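Local structure of MupZ (Pseudomonas fluorescens, 6FXD) at residues Q79-H84 with V102-H107. The protein probably acts as an epoxide hydrolase in mupirocin biosynthesis, helping to form an oxygen heterocycle in the antibiotic. Residues are numbered along the deposited sequence; the frame is centred on the assembly and turned at random.
Sequences QGLLNH and VRYEVH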
loop_
_atom_site.group_PDB
_atom_site.type_symbol
_atom_site.label_atom_id
_atom_site.label_comp_id
_atom_site.label_asym_id
_atom_site.label_seq_id
_atom_site.Cartn_x
_atom_site.Cartn_y
_atom_site.Cartn_z
ATOM N N GLN A 79 15.349 6.579 10.718
ATOM C CA GLN A 79 16.720 6.956 11.039
ATOM C C GLN A 79 16.873 8.468 11.163
ATOM O O GLN A 79 17.638 8.945 12.008
ATOM C CB GLN A 79 17.678 6.402 9.984
ATOM C CG GLN A 79 19.152 6.527 10.370
ATOM C CD GLN A 79 19.488 5.800 11.657
ATOM O OE1 GLN A 79 19.218 4.610 11.801
ATOM N NE2 GLN A 79 20.077 6.522 12.607
ATOM N N GLY A 80 16.153 9.240 10.346
ATOM C CA GLY A 80 16.217 10.689 10.487
ATOM C C GLY A 80 15.748 11.158 11.851
ATOM O O GLY A 80 16.327 12.080 12.438
ATOM N N LEU A 81 14.677 10.551 12.367
ATOM C CA LEU A 81 14.185 10.924 13.692
ATOM C C LEU A 81 15.194 10.538 14.768
ATOM O O LEU A 81 15.450 11.319 15.693
ATOM C CB LEU A 81 12.787 10.325 13.944
ATOM C CG LEU A 81 12.124 10.570 15.309
ATOM C CD1 LEU A 81 12.196 12.032 15.750
ATOM C CD2 LEU A 81 10.663 10.090 15.323
ATOM N N LEU A 82 15.800 9.356 14.648
ATOM C CA LEU A 82 16.836 8.974 15.600
ATOM C C LEU A 82 18.026 9.925 15.523
ATOM O O LEU A 82 18.609 10.273 16.557
ATOM C CB LEU A 82 17.250 7.517 15.382
ATOM C CG LEU A 82 16.079 6.525 15.546
ATOM C CD1 LEU A 82 16.459 5.077 15.236
ATOM C CD2 LEU A 82 15.434 6.655 16.934
ATOM N N ASN A 83 18.410 10.348 14.311
ATOM C CA ASN A 83 19.529 11.283 14.205
ATOM C C ASN A 83 19.200 12.595 14.891
ATOM O O ASN A 83 20.085 13.228 15.482
ATOM C CB ASN A 83 19.912 11.551 12.748
ATOM C CG ASN A 83 20.517 10.358 12.067
ATOM O OD1 ASN A 83 20.962 9.417 12.718
ATOM N ND2 ASN A 83 20.573 10.404 10.741
ATOM N N HIS A 84 17.936 13.025 14.814
ATOM C CA HIS A 84 17.529 14.269 15.469
ATOM C C HIS A 84 17.646 14.159 16.982
ATOM O O HIS A 84 18.114 15.093 17.654
ATOM C CB HIS A 84 16.085 14.603 15.090
ATOM C CG HIS A 84 15.519 15.777 15.832
ATOM N ND1 HIS A 84 15.933 17.073 15.596
ATOM C CD2 HIS A 84 14.556 15.856 16.782
ATOM C CE1 HIS A 84 15.257 17.897 16.377
ATOM N NE2 HIS A 84 14.411 17.185 17.101
ATOM N N VAL A 102 3.455 17.134 27.214
ATOM C CA VAL A 102 2.263 16.458 27.721
ATOM C C VAL A 102 1.698 15.427 26.753
ATOM O O VAL A 102 0.872 14.606 27.169
ATOM C CB VAL A 102 1.174 17.464 28.140
ATOM C CG1 VAL A 102 1.665 18.298 29.321
ATOM C CG2 VAL A 102 0.781 18.364 26.965
ATOM N N ARG A 103 2.097 15.455 25.489
ATOM C CA ARG A 103 1.705 14.460 24.500
ATOM C C ARG A 103 2.861 14.351 23.516
ATOM O O ARG A 103 3.509 15.353 23.217
ATOM C CB ARG A 103 0.420 14.858 23.746
ATOM C CG ARG A 103 -0.301 13.669 23.105
ATOM C CD ARG A 103 -1.257 14.013 21.941
ATOM N NE ARG A 103 -1.881 15.325 22.042
ATOM C CZ ARG A 103 -2.546 15.938 21.061
ATOM N NH1 ARG A 103 -2.696 15.365 19.871
ATOM N NH2 ARG A 103 -3.061 17.133 21.272
ATOM N N TYR A 104 3.148 13.142 23.044
ATOM C CA TYR A 104 4.199 12.946 22.045
ATOM C C TYR A 104 3.719 11.873 21.073
ATOM O O TYR A 104 3.627 10.695 21.433
ATOM C CB TYR A 104 5.537 12.581 22.700
ATOM C CG TYR A 104 6.674 12.449 21.717
ATOM C CD1 TYR A 104 7.211 13.568 21.095
ATOM C CD2 TYR A 104 7.203 11.201 21.398
ATOM C CE1 TYR A 104 8.251 13.452 20.190
ATOM C CE2 TYR A 104 8.237 11.073 20.495
ATOM C CZ TYR A 104 8.763 12.203 19.897
ATOM O OH TYR A 104 9.790 12.086 18.995
ATOM N N GLU A 105 3.417 12.279 19.848
ATOM C CA GLU A 105 2.889 11.373 18.835
ATOM C C GLU A 105 3.931 11.119 17.760
ATOM O O GLU A 105 4.680 12.017 17.379
ATOM C CB GLU A 105 1.660 11.960 18.139
ATOM C CG GLU A 105 0.543 12.235 19.070
ATOM C CD GLU A 105 -0.741 12.659 18.368
ATOM O OE1 GLU A 105 -0.813 12.646 17.113
ATOM O OE2 GLU A 105 -1.678 13.035 19.090
ATOM N N VAL A 106 3.952 9.895 17.243
ATOM C CA VAL A 106 4.835 9.531 16.145
ATOM C C VAL A 106 3.980 8.837 15.097
ATOM O O VAL A 106 3.320 7.839 15.403
ATOM C CB VAL A 106 5.981 8.615 16.606
ATOM C CG1 VAL A 106 6.838 8.236 15.419
ATOM C CG2 VAL A 106 6.844 9.324 17.662
ATOM N N HIS A 107 3.996 9.351 13.871
ATOM C CA HIS A 107 3.211 8.808 12.767
ATOM C C HIS A 107 4.136 8.342 11.658
ATOM O O HIS A 107 5.092 9.038 11.313
ATOM C CB HIS A 107 2.294 9.878 12.176
ATOM C CG HIS A 107 1.306 10.441 13.147
ATOM N ND1 HIS A 107 -0.057 10.310 12.972
ATOM C CD2 HIS A 107 1.473 11.130 14.298
ATOM C CE1 HIS A 107 -0.686 10.913 13.967
ATOM N NE2 HIS A 107 0.220 11.406 14.791
#
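Glu105 OE1 is gripped by His107 NE2 and by Tyr29 OH of the second subunit, on the side of strand 100-108 turned away from the one where Tyr104 and Val106 meet Leu81. The chain has a ferredoxin-like βαββαβ core, and this contact packs its second helix, 78-94, against its fourth strand, 100-108. Alternation along the strand separates its two roles: Tyr104 and Val106 send their side chains to the helix, whereas Arg103, Glu105 and His107 form a polar row that reaches the neighbouring subunit. In that row His107 NE2 lies 2.8 Å from Glu105 OE1, nearly straight at 164°, using the anti lone pair of the oxygen and staying in the plane of the imidazole. Arg103 NH1 reaches Glu105 OE2 at 2.7 Å, its guanidinium edge coming from above the carboxylate plane. Because Arg103 NH2 also pairs with Glu105 OE2 of the second subunit, one guanidinium bridges two carboxylates and ties the subunits together.

On the helix side the packing is sparse, only 89 Å² in all, and Leu81 carries it. Leu81 CA stands 9.8 Å from Val106 CA, a distance filled by side chains of both segments, with the two leucine methyls turned to different strand residues. Leu81 CD2 approaches Val106 CG1 at 4.3 Å, an apolar methyl-to-methyl contact. With CG anti to the backbone N (chi1 -177°), Tyr104 extends its ring towards the helix, meeting Leu81 from the opposite direction. Tyr75 of strand 68-75 also packs on Leu81, while Met123 and Pro125, in the loop before strand 126-135, pack on Tyr104; the three side chains that meet are all buried. At the end of that phenol, the hydroxyl oxygen Tyr104 OH rests 4.0 Å from the methyl Leu81 CD1.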